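Local coordinates for putative sugar ABC transporter (Yersinia enterocolitica subsp. enterocolitica 8081, PDB 5ULB), which probably serves as the periplasmic binding protein of a sugar ABC transporter, holding methylthioribose-like sugars, here seen with 5-Se-methyl-5-selenoribofuranose, at residues V97-D107 and I114-D124; R271-E280 and S320-F328. One frame throughout, in Å; residues are numbered along the deposited sequence.

Contact 1 (V97-D107 and I114-D124); sequences VANGIAVSVFD and IPGLTVTQQDD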
loop_
_atom_site.group_PDB
_atom_site.type_symbol
_atom_site.label_atom_id
_atom_site.label_comp_id
_atom_site.label_asym_id
_atom_site.label_seq_id
_atom_site.Cartn_x
_atom_site.Cartn_y
_atom_site.Cartn_z
ATOM N N VAL A 97 -16.320 -12.017 -11.869
ATOM C CA VAL A 97 -17.750 -11.848 -11.479
ATOM C C VAL A 97 -18.654 -12.830 -12.251
ATOM O O VAL A 97 -19.578 -13.472 -11.698
ATOM C CB VAL A 97 -18.205 -10.410 -11.691
ATOM C CG1 VAL A 97 -19.696 -10.323 -11.459
ATOM C CG2 VAL A 97 -17.464 -9.519 -10.724
ATOM N N ALA A 98 -18.384 -12.965 -13.585
ATOM C CA ALA A 98 -19.206 -13.864 -14.417
ATOM C C ALA A 98 -19.124 -15.304 -13.997
ATOM O O ALA A 98 -20.009 -16.035 -14.262
ATOM C CB ALA A 98 -18.764 -13.752 -15.861
ATOM N N ASN A 99 -18.023 -15.654 -13.347
ATOM C CA ASN A 99 -17.786 -17.007 -12.810
ATOM C C ASN A 99 -18.225 -17.157 -11.392
ATOM O O ASN A 99 -18.049 -18.250 -10.857
ATOM C CB ASN A 99 -16.345 -17.459 -12.947
ATOM C CG ASN A 99 -15.940 -17.858 -14.385
ATOM O OD1 ASN A 99 -15.999 -18.998 -14.672
ATOM N ND2 ASN A 99 -15.595 -16.918 -15.266
ATOM N N GLY A 100 -18.964 -16.211 -10.832
ATOM C CA GLY A 100 -19.543 -16.362 -9.520
ATOM C C GLY A 100 -18.568 -16.316 -8.385
ATOM O O GLY A 100 -18.895 -16.835 -7.310
ATOM N N ILE A 101 -17.439 -15.652 -8.600
ATOM C CA ILE A 101 -16.368 -15.590 -7.583
ATOM C C ILE A 101 -16.453 -14.183 -6.915
ATOM O O ILE A 101 -16.493 -13.171 -7.613
ATOM C CB ILE A 101 -15.034 -15.827 -8.259
ATOM C CG1 ILE A 101 -14.971 -17.268 -8.895
ATOM C CG2 ILE A 101 -13.850 -15.627 -7.281
ATOM C CD1 ILE A 101 -13.704 -17.441 -9.715
ATOM N N ALA A 102 -16.510 -14.171 -5.625
ATOM C CA ALA A 102 -16.522 -12.887 -4.883
ATOM C C ALA A 102 -15.189 -12.163 -5.082
ATOM O O ALA A 102 -14.114 -12.806 -5.093
ATOM C CB ALA A 102 -16.722 -13.155 -3.387
ATOM N N VAL A 103 -15.237 -10.787 -5.201
ATOM C CA VAL A 103 -14.023 -10.099 -5.537
ATOM C C VAL A 103 -13.970 -8.707 -4.903
ATOM O O VAL A 103 -14.978 -7.958 -4.971
ATOM C CB VAL A 103 -13.764 -10.061 -7.054
ATOM C CG1 VAL A 103 -14.993 -9.552 -7.824
ATOM C CG2 VAL A 103 -12.487 -9.349 -7.436
ATOM N N SER A 104 -12.801 -8.370 -4.365
ATOM C CA SER A 104 -12.485 -7.021 -3.974
ATOM C C SER A 104 -11.103 -6.710 -4.585
ATOM O O SER A 104 -10.246 -7.606 -4.675
ATOM C CB SER A 104 -12.453 -6.864 -2.454
ATOM O OG SER A 104 -12.244 -5.560 -2.024
ATOM N N VAL A 105 -10.850 -5.431 -4.951
ATOM C CA VAL A 105 -9.636 -5.053 -5.500
ATOM C C VAL A 105 -9.073 -3.845 -4.768
ATOM O O VAL A 105 -9.797 -3.062 -4.168
ATOM C CB VAL A 105 -9.650 -4.828 -7.009
ATOM C CG1 VAL A 105 -10.169 -6.105 -7.743
ATOM C CG2 VAL A 105 -10.461 -3.611 -7.407
ATOM N N PHE A 106 -7.734 -3.748 -4.793
ATOM C CA PHE A 106 -6.992 -2.655 -4.159
ATOM C C PHE A 106 -6.044 -2.045 -5.179
ATOM O O PHE A 106 -5.314 -2.782 -5.858
ATOM C CB PHE A 106 -6.229 -3.137 -2.960
ATOM C CG PHE A 106 -5.371 -2.072 -2.319
ATOM C CD1 PHE A 106 -5.940 -0.925 -1.725
ATOM C CD2 PHE A 106 -4.038 -2.157 -2.367
ATOM C CE1 PHE A 106 -5.115 0.058 -1.247
ATOM C CE2 PHE A 106 -3.239 -1.149 -1.854
ATOM C CZ PHE A 106 -3.747 0.009 -1.350
ATOM N N ASP A 107 -6.041 -0.732 -5.346
ATOM C CA ASP A 107 -5.133 -0.040 -6.255
ATOM C C ASP A 107 -5.132 -0.642 -7.643
ATOM O O ASP A 107 -4.050 -0.696 -8.270
ATOM C CB ASP A 107 -3.699 -0.057 -5.660
ATOM C CG ASP A 107 -3.447 1.073 -4.705
ATOM O OD1 ASP A 107 -4.303 1.979 -4.525
ATOM O OD2 ASP A 107 -2.273 1.054 -4.142
ATOM N N ILE A 114 -18.751 -2.257 -12.068
ATOM C CA ILE A 114 -18.921 -3.666 -12.146
ATOM C C ILE A 114 -19.819 -4.106 -10.950
ATOM O O ILE A 114 -19.352 -4.108 -9.790
ATOM C CB ILE A 114 -17.565 -4.401 -12.142
ATOM C CG1 ILE A 114 -16.737 -3.968 -13.366
ATOM C CG2 ILE A 114 -17.794 -5.882 -12.166
ATOM C CD1 ILE A 114 -15.342 -4.516 -13.384
ATOM N N PRO A 115 -20.989 -4.633 -11.220
ATOM C CA PRO A 115 -21.843 -4.968 -10.068
ATOM C C PRO A 115 -21.203 -6.137 -9.259
ATOM O O PRO A 115 -20.766 -7.089 -9.820
ATOM C CB PRO A 115 -23.169 -5.380 -10.696
ATOM C CG PRO A 115 -23.162 -4.690 -12.068
ATOM C CD PRO A 115 -21.716 -4.584 -12.507
ATOM N N GLY A 116 -21.190 -6.003 -7.925
ATOM C CA GLY A 116 -20.559 -6.954 -7.072
ATOM C C GLY A 116 -19.159 -6.728 -6.668
ATOM O O GLY A 116 -18.699 -7.323 -5.658
ATOM N N LEU A 117 -18.485 -5.807 -7.363
ATOM C CA LEU A 117 -17.091 -5.453 -7.051
ATOM C C LEU A 117 -17.077 -4.363 -5.968
ATOM O O LEU A 117 -17.871 -3.439 -6.033
ATOM C CB LEU A 117 -16.440 -4.936 -8.342
ATOM C CG LEU A 117 -14.991 -4.514 -8.153
ATOM C CD1 LEU A 117 -14.079 -5.653 -7.728
ATOM C CD2 LEU A 117 -14.511 -3.886 -9.432
ATOM N N THR A 118 -16.132 -4.494 -5.036
ATOM C CA THR A 118 -15.690 -3.328 -4.326
ATOM C C THR A 118 -14.312 -2.926 -4.798
ATOM O O THR A 118 -13.395 -3.768 -4.799
ATOM C CB THR A 118 -15.670 -3.531 -2.777
ATOM O OG1 THR A 118 -16.924 -3.986 -2.321
ATOM C CG2 THR A 118 -15.231 -2.290 -2.032
ATOM N N VAL A 119 -14.094 -1.617 -5.092
ATOM C CA VAL A 119 -12.814 -1.081 -5.387
ATOM C C VAL A 119 -12.298 -0.329 -4.184
ATOM O O VAL A 119 -13.021 0.499 -3.601
ATOM C CB VAL A 119 -12.792 -0.213 -6.646
ATOM C CG1 VAL A 119 -13.266 -0.989 -7.880
ATOM C CG2 VAL A 119 -13.591 1.045 -6.477
ATOM N N THR A 120 -11.078 -0.612 -3.758
ATOM C CA THR A 120 -10.506 0.021 -2.632
ATOM C C THR A 120 -9.218 0.725 -2.982
ATOM O O THR A 120 -8.516 0.335 -3.922
ATOM C CB THR A 120 -10.298 -0.925 -1.438
ATOM O OG1 THR A 120 -9.178 -1.795 -1.612
ATOM C CG2 THR A 120 -11.535 -1.802 -1.084
ATOM N N GLN A 121 -8.907 1.805 -2.241
ATOM C CA GLN A 121 -7.725 2.601 -2.487
ATOM C C GLN A 121 -7.433 3.434 -1.271
ATOM O O GLN A 121 -8.289 3.595 -0.412
ATOM C CB GLN A 121 -7.867 3.471 -3.717
ATOM C CG GLN A 121 -9.147 4.305 -3.757
ATOM C CD GLN A 121 -10.455 3.565 -4.179
ATOM O OE1 GLN A 121 -10.389 2.625 -4.957
ATOM N NE2 GLN A 121 -11.568 3.870 -3.537
ATOM N N GLN A 122 -6.228 3.967 -1.193
ATOM C CA GLN A 122 -5.923 4.989 -0.215
ATOM C C GLN A 122 -6.339 6.322 -0.791
ATOM O O GLN A 122 -6.662 6.456 -1.946
ATOM C CB GLN A 122 -4.405 4.961 0.140
ATOM C CG GLN A 122 -3.934 3.605 0.704
ATOM C CD GLN A 122 -2.473 3.347 0.631
ATOM O OE1 GLN A 122 -1.796 3.203 1.711
ATOM N NE2 GLN A 122 -1.944 3.308 -0.537
ATOM N N ASP A 123 -6.328 7.361 0.061
ATOM C CA ASP A 123 -6.590 8.743 -0.408
ATOM C C ASP A 123 -5.300 9.289 -0.916
ATOM O O ASP A 123 -4.540 9.948 -0.201
ATOM C CB ASP A 123 -7.146 9.572 0.791
ATOM C CG ASP A 123 -7.525 10.972 0.376
ATOM O OD1 ASP A 123 -7.185 11.420 -0.756
ATOM O OD2 ASP A 123 -8.204 11.629 1.199
ATOM N N ASP A 124 -4.990 8.949 -2.166
ATOM C CA ASP A 124 -3.688 9.298 -2.745
ATOM C C ASP A 124 -3.453 10.795 -2.802
ATOM O O ASP A 124 -2.302 11.229 -2.648
ATOM C CB ASP A 124 -3.567 8.609 -4.111
ATOM C CG ASP A 124 -3.396 7.129 -3.979
ATOM O OD1 ASP A 124 -2.489 6.696 -3.256
ATOM O OD2 ASP A 124 -4.246 6.407 -4.582
HETATM O O HOH W 1 -18.141 -10.005 -5.755
HETATM O O HOH W 2 -3.830 3.860 -2.782
#
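Val105 and Thr120 join two neighbouring parallel strands, 102-106 and 118-122, in the N-terminal half of a periplasmic binding protein fold, whose strand ends carry the sugar pocket. The strand axes run 4.8 Å apart at 22°. Val105 N donates to Thr118 O, and Asp107 N to Thr120 O. Between these bonds Val105 O is gripped twice by one residue: Thr120 N lies 2.8 Å from Val105 O, and Thr120 OG1 reaches the same Val105 O from the opposite face of the carbonyl plane at 2.9 Å. Thr120 places OG1 between its own N and carbonyl carbon (chi1 76°), which turns the hydroxyl back to the neighbouring strand. Thr120 OG1 also sits in the plane of the Phe106 ring, at its edge, 3.4 Å from CD1. Farther round that rim, Phe106 CZ meets the amide of Gln122, whose plane is turned 67° from the ring.

Val105 uses both branches: CG2 lies alongside Val119 CG1 in one modelled conformer of Val119, while Leu117 CD1 comes in across Val105 CG1 and also reaches Val103. At the C-terminal ends of the strands, Asp107 and Gln122 line the ligand pocket, and Gln122 NE2 donates to O2 of the sugar. Arg158 forms salt bridges with Asp107 and Asp124, probably easing the closeness of the two carboxylates. Between them sits a water that accepts from Gln122 N and from Gln122 NE2 and lies 2.6 Å from Asp107 OD1.

Contact 2 (R271-E280 and S320-F328); sequences RLVAKKIAGE and SDDFNSPWF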
loop_
_atom_site.group_PDB
_atom_site.type_symbol
_atom_site.label_atom_id
_atom_site.label_comp_id
_atom_site.label_asym_id
_atom_site.label_seq_id
_atom_site.Cartn_x
_atom_site.Cartn_y
_atom_site.Cartn_z
ATOM N N ARG A 271 -12.126 -8.948 4.656
ATOM C CA ARG A 271 -13.451 -8.752 5.264
ATOM C C ARG A 271 -14.516 -8.540 4.182
ATOM O O ARG A 271 -15.641 -9.058 4.252
ATOM C CB ARG A 271 -13.455 -7.545 6.219
ATOM C CG ARG A 271 -12.587 -7.696 7.406
ATOM C CD ARG A 271 -12.688 -6.420 8.258
ATOM N NE ARG A 271 -11.667 -6.394 9.291
ATOM C CZ ARG A 271 -11.421 -5.349 10.079
ATOM N NH1 ARG A 271 -12.114 -4.255 9.959
ATOM N NH2 ARG A 271 -10.500 -5.413 10.991
ATOM N N LEU A 272 -14.205 -7.707 3.180
ATOM C CA LEU A 272 -15.122 -7.448 2.083
ATOM C C LEU A 272 -15.503 -8.704 1.299
ATOM O O LEU A 272 -16.641 -8.929 1.026
ATOM C CB LEU A 272 -14.577 -6.335 1.159
ATOM C CG LEU A 272 -14.610 -4.922 1.775
ATOM C CD1 LEU A 272 -13.623 -4.020 1.049
ATOM C CD2 LEU A 272 -16.026 -4.397 1.634
ATOM N N VAL A 273 -14.465 -9.507 0.976
ATOM C CA VAL A 273 -14.771 -10.784 0.305
ATOM C C VAL A 273 -15.561 -11.720 1.153
ATOM O O VAL A 273 -16.481 -12.378 0.670
ATOM C CB VAL A 273 -13.463 -11.387 -0.208
ATOM C CG1 VAL A 273 -13.672 -12.788 -0.724
ATOM C CG2 VAL A 273 -12.896 -10.564 -1.296
ATOM N N ALA A 274 -15.274 -11.801 2.467
ATOM C CA ALA A 274 -16.067 -12.586 3.343
ATOM C C ALA A 274 -17.555 -12.205 3.346
ATOM O O ALA A 274 -18.427 -13.056 3.290
ATOM C CB ALA A 274 -15.508 -12.528 4.736
ATOM N N LYS A 275 -17.809 -10.899 3.437
ATOM C CA LYS A 275 -19.209 -10.419 3.388
ATOM C C LYS A 275 -19.832 -10.778 2.046
ATOM O O LYS A 275 -21.039 -11.114 2.045
ATOM C CB LYS A 275 -19.212 -8.919 3.642
ATOM C CG LYS A 275 -18.926 -8.525 5.059
ATOM C CD LYS A 275 -18.942 -7.015 5.298
ATOM C CE LYS A 275 -20.283 -6.359 5.067
ATOM N NZ LYS A 275 -21.191 -6.628 6.097
ATOM N N LYS A 276 -19.131 -10.586 0.938
ATOM C CA LYS A 276 -19.704 -10.934 -0.348
ATOM C C LYS A 276 -20.069 -12.417 -0.410
ATOM O O LYS A 276 -21.167 -12.772 -0.865
ATOM C CB LYS A 276 -18.729 -10.616 -1.467
ATOM C CG LYS A 276 -18.511 -9.075 -1.646
ATOM C CD LYS A 276 -17.303 -8.765 -2.485
ATOM C CE LYS A 276 -16.910 -7.271 -2.500
ATOM N NZ LYS A 276 -18.012 -6.448 -3.052
ATOM N N ILE A 277 -19.174 -13.307 0.097
ATOM C CA ILE A 277 -19.491 -14.748 0.068
ATOM C C ILE A 277 -20.731 -14.997 0.910
ATOM O O ILE A 277 -21.563 -15.817 0.570
ATOM C CB ILE A 277 -18.268 -15.516 0.568
ATOM C CG1 ILE A 277 -17.152 -15.450 -0.500
ATOM C CG2 ILE A 277 -18.590 -16.991 0.734
ATOM C CD1 ILE A 277 -15.763 -15.908 -0.037
ATOM N N ALA A 278 -20.840 -14.293 2.058
ATOM C CA ALA A 278 -21.988 -14.455 2.949
ATOM C C ALA A 278 -23.276 -13.881 2.429
ATOM O O ALA A 278 -24.340 -14.129 3.026
ATOM C CB ALA A 278 -21.663 -13.811 4.254
ATOM N N GLY A 279 -23.203 -13.096 1.374
ATOM C CA GLY A 279 -24.438 -12.475 0.826
ATOM C C GLY A 279 -24.839 -11.147 1.498
ATOM O O GLY A 279 -25.996 -10.730 1.345
ATOM N N GLU A 280 -23.920 -10.499 2.170
ATOM C CA GLU A 280 -24.131 -9.211 2.856
ATOM C C GLU A 280 -23.742 -8.057 1.963
ATOM O O GLU A 280 -22.767 -8.164 1.199
ATOM C CB GLU A 280 -23.357 -9.170 4.168
ATOM C CG GLU A 280 -23.847 -10.106 5.231
ATOM C CD GLU A 280 -23.106 -10.002 6.551
ATOM O OE1 GLU A 280 -22.022 -9.319 6.690
ATOM O OE2 GLU A 280 -23.649 -10.484 7.519
ATOM N N SER A 320 -9.636 -0.388 12.461
ATOM C CA SER A 320 -10.904 0.078 11.933
ATOM C C SER A 320 -11.913 -1.026 12.213
ATOM O O SER A 320 -11.604 -2.232 11.965
ATOM C CB SER A 320 -10.816 0.204 10.363
ATOM O OG SER A 320 -12.046 0.518 9.859
ATOM N N ASP A 321 -13.123 -0.630 12.492
ATOM C CA ASP A 321 -14.267 -1.511 12.651
ATOM C C ASP A 321 -14.999 -1.686 11.352
ATOM O O ASP A 321 -16.022 -2.448 11.328
ATOM C CB ASP A 321 -15.230 -1.055 13.789
ATOM C CG ASP A 321 -16.013 -2.270 14.438
ATOM O OD1 ASP A 321 -17.229 -2.145 14.736
ATOM O OD2 ASP A 321 -15.435 -3.360 14.689
ATOM N N ASP A 322 -14.587 -1.025 10.273
ATOM C CA ASP A 322 -15.309 -1.110 9.023
ATOM C C ASP A 322 -15.345 -2.546 8.489
ATOM O O ASP A 322 -14.329 -3.282 8.435
ATOM C CB ASP A 322 -14.743 -0.165 7.976
ATOM C CG ASP A 322 -14.938 1.322 8.310
ATOM O OD1 ASP A 322 -15.798 1.606 9.162
ATOM O OD2 ASP A 322 -14.201 2.131 7.761
ATOM N N PHE A 323 -16.552 -2.984 8.170
ATOM C CA PHE A 323 -16.793 -4.308 7.661
ATOM C C PHE A 323 -16.553 -5.489 8.606
ATOM O O PHE A 323 -16.497 -6.626 8.160
ATOM C CB PHE A 323 -16.114 -4.558 6.264
ATOM C CG PHE A 323 -16.177 -3.357 5.370
ATOM C CD1 PHE A 323 -17.417 -2.985 4.895
ATOM C CD2 PHE A 323 -15.090 -2.608 5.024
ATOM C CE1 PHE A 323 -17.585 -1.863 4.099
ATOM C CE2 PHE A 323 -15.220 -1.490 4.220
ATOM C CZ PHE A 323 -16.484 -1.082 3.777
ATOM N N ASN A 324 -16.526 -5.173 9.898
ATOM C CA ASN A 324 -16.327 -6.187 10.926
ATOM C C ASN A 324 -17.660 -6.783 11.351
ATOM O O ASN A 324 -18.228 -6.401 12.336
ATOM C CB ASN A 324 -15.581 -5.609 12.117
ATOM C CG ASN A 324 -14.660 -6.547 12.707
ATOM O OD1 ASN A 324 -14.593 -6.626 13.904
ATOM N ND2 ASN A 324 -13.957 -7.284 11.899
ATOM N N SER A 325 -18.197 -7.748 10.612
ATOM C CA SER A 325 -19.436 -8.339 10.941
ATOM C C SER A 325 -19.370 -9.102 12.279
ATOM O O SER A 325 -18.317 -9.674 12.639
ATOM C CB SER A 325 -19.790 -9.335 9.824
ATOM O OG SER A 325 -20.038 -8.688 8.611
ATOM N N PRO A 326 -20.500 -9.128 13.004
ATOM C CA PRO A 326 -20.458 -9.781 14.294
ATOM C C PRO A 326 -20.166 -11.264 14.264
ATOM O O PRO A 326 -19.596 -11.829 15.189
ATOM C CB PRO A 326 -21.833 -9.564 14.867
ATOM C CG PRO A 326 -22.578 -8.737 13.903
ATOM C CD PRO A 326 -21.759 -8.395 12.789
ATOM N N TRP A 327 -20.514 -11.933 13.172
ATOM C CA TRP A 327 -20.235 -13.373 13.023
ATOM C C TRP A 327 -18.758 -13.620 12.762
ATOM O O TRP A 327 -18.349 -14.787 12.736
ATOM C CB TRP A 327 -21.128 -14.046 11.943
ATOM C CG TRP A 327 -21.213 -13.369 10.684
ATOM C CD1 TRP A 327 -22.167 -12.435 10.346
ATOM C CD2 TRP A 327 -20.358 -13.452 9.532
ATOM N NE1 TRP A 327 -21.948 -11.888 9.110
ATOM C CE2 TRP A 327 -20.872 -12.530 8.555
ATOM C CE3 TRP A 327 -19.245 -14.229 9.223
ATOM C CZ2 TRP A 327 -20.349 -12.401 7.307
ATOM C CZ3 TRP A 327 -18.665 -14.106 7.939
ATOM C CH2 TRP A 327 -19.228 -13.215 6.984
ATOM N N PHE A 328 -17.912 -12.610 12.508
ATOM C CA PHE A 328 -16.450 -12.865 12.434
ATOM C C PHE A 328 -15.977 -13.435 13.749
ATOM O O PHE A 328 -15.110 -14.307 13.731
ATOM C CB PHE A 328 -15.697 -11.611 12.070
ATOM C CG PHE A 328 -15.877 -11.106 10.639
ATOM C CD1 PHE A 328 -16.568 -11.797 9.634
ATOM C CD2 PHE A 328 -15.265 -9.911 10.275
ATOM C CE1 PHE A 328 -16.686 -11.231 8.414
ATOM C CE2 PHE A 328 -15.397 -9.364 9.011
ATOM C CZ PHE A 328 -16.131 -10.031 8.074
HETATM O O HOH W 3 -9.091 -3.239 13.038
HETATM O O HOH W 4 -20.003 -5.454 8.482
#
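The last turns of helix 262-278 face an irregular chain, 320-328, that makes a type II turn from Asp321 to Asn324 before entering helix 327-335; the CA atoms of Arg271 and Phe323 come within 6.1 Å. Gly279, at positive phi, closes the first helix in a Schellman motif and leads into Glu280.

Arg271 stretches out from CG to NE, carrying its guanidinium to the turn. There NH1 donates in the guanidinium plane to Ser320 O and Asp322 O, each 2.9 Å from NH1, while Asn324 ND2 lies over one face and Glu44 pairs with NE. Leu272 CD2 sits almost centrally over the Phe323 ring, a CH-pi contact 3.7 Å from the centroid.

At the other end Glu280 takes three bonds. OE1 receives Ser325 OG on its syn lone pair and, from above the carboxylate plane, Lys275 NZ in a salt bridge, with Lys275 bent at its last two torsions to get there. Trp327 NE1 donates to Glu280 OE2 at 2.7 Å, and the indole's CZ2 rests 3.6 Å from Ala278 CB. This is a C-terminal tail laid over the outer side of a helix that packs on the sheet of a periplasmic binding protein fold.

Helix 262-278 joins the two contacts, whose centres are 14 Å apart: it packs on strands 102-106 and 118-122 of contact 1 and carries the tail of contact 2. Lys276, a residue of contact 2's helix, probably hydrogen-bonds into contact 1, its NZ lying 2.8 Å from both Thr118 OG1 and Gly116 O. One turn earlier, Leu272 divides its branches, CD1 packing 3.7 Å from Ser104 OG while CD2 faces the tail. The sugar meets contact 1 alone of the two, where the nearest atoms of the Asp107 side chain and the sugar are about 2 Å apart; contact 2 contains no residue of the pocket.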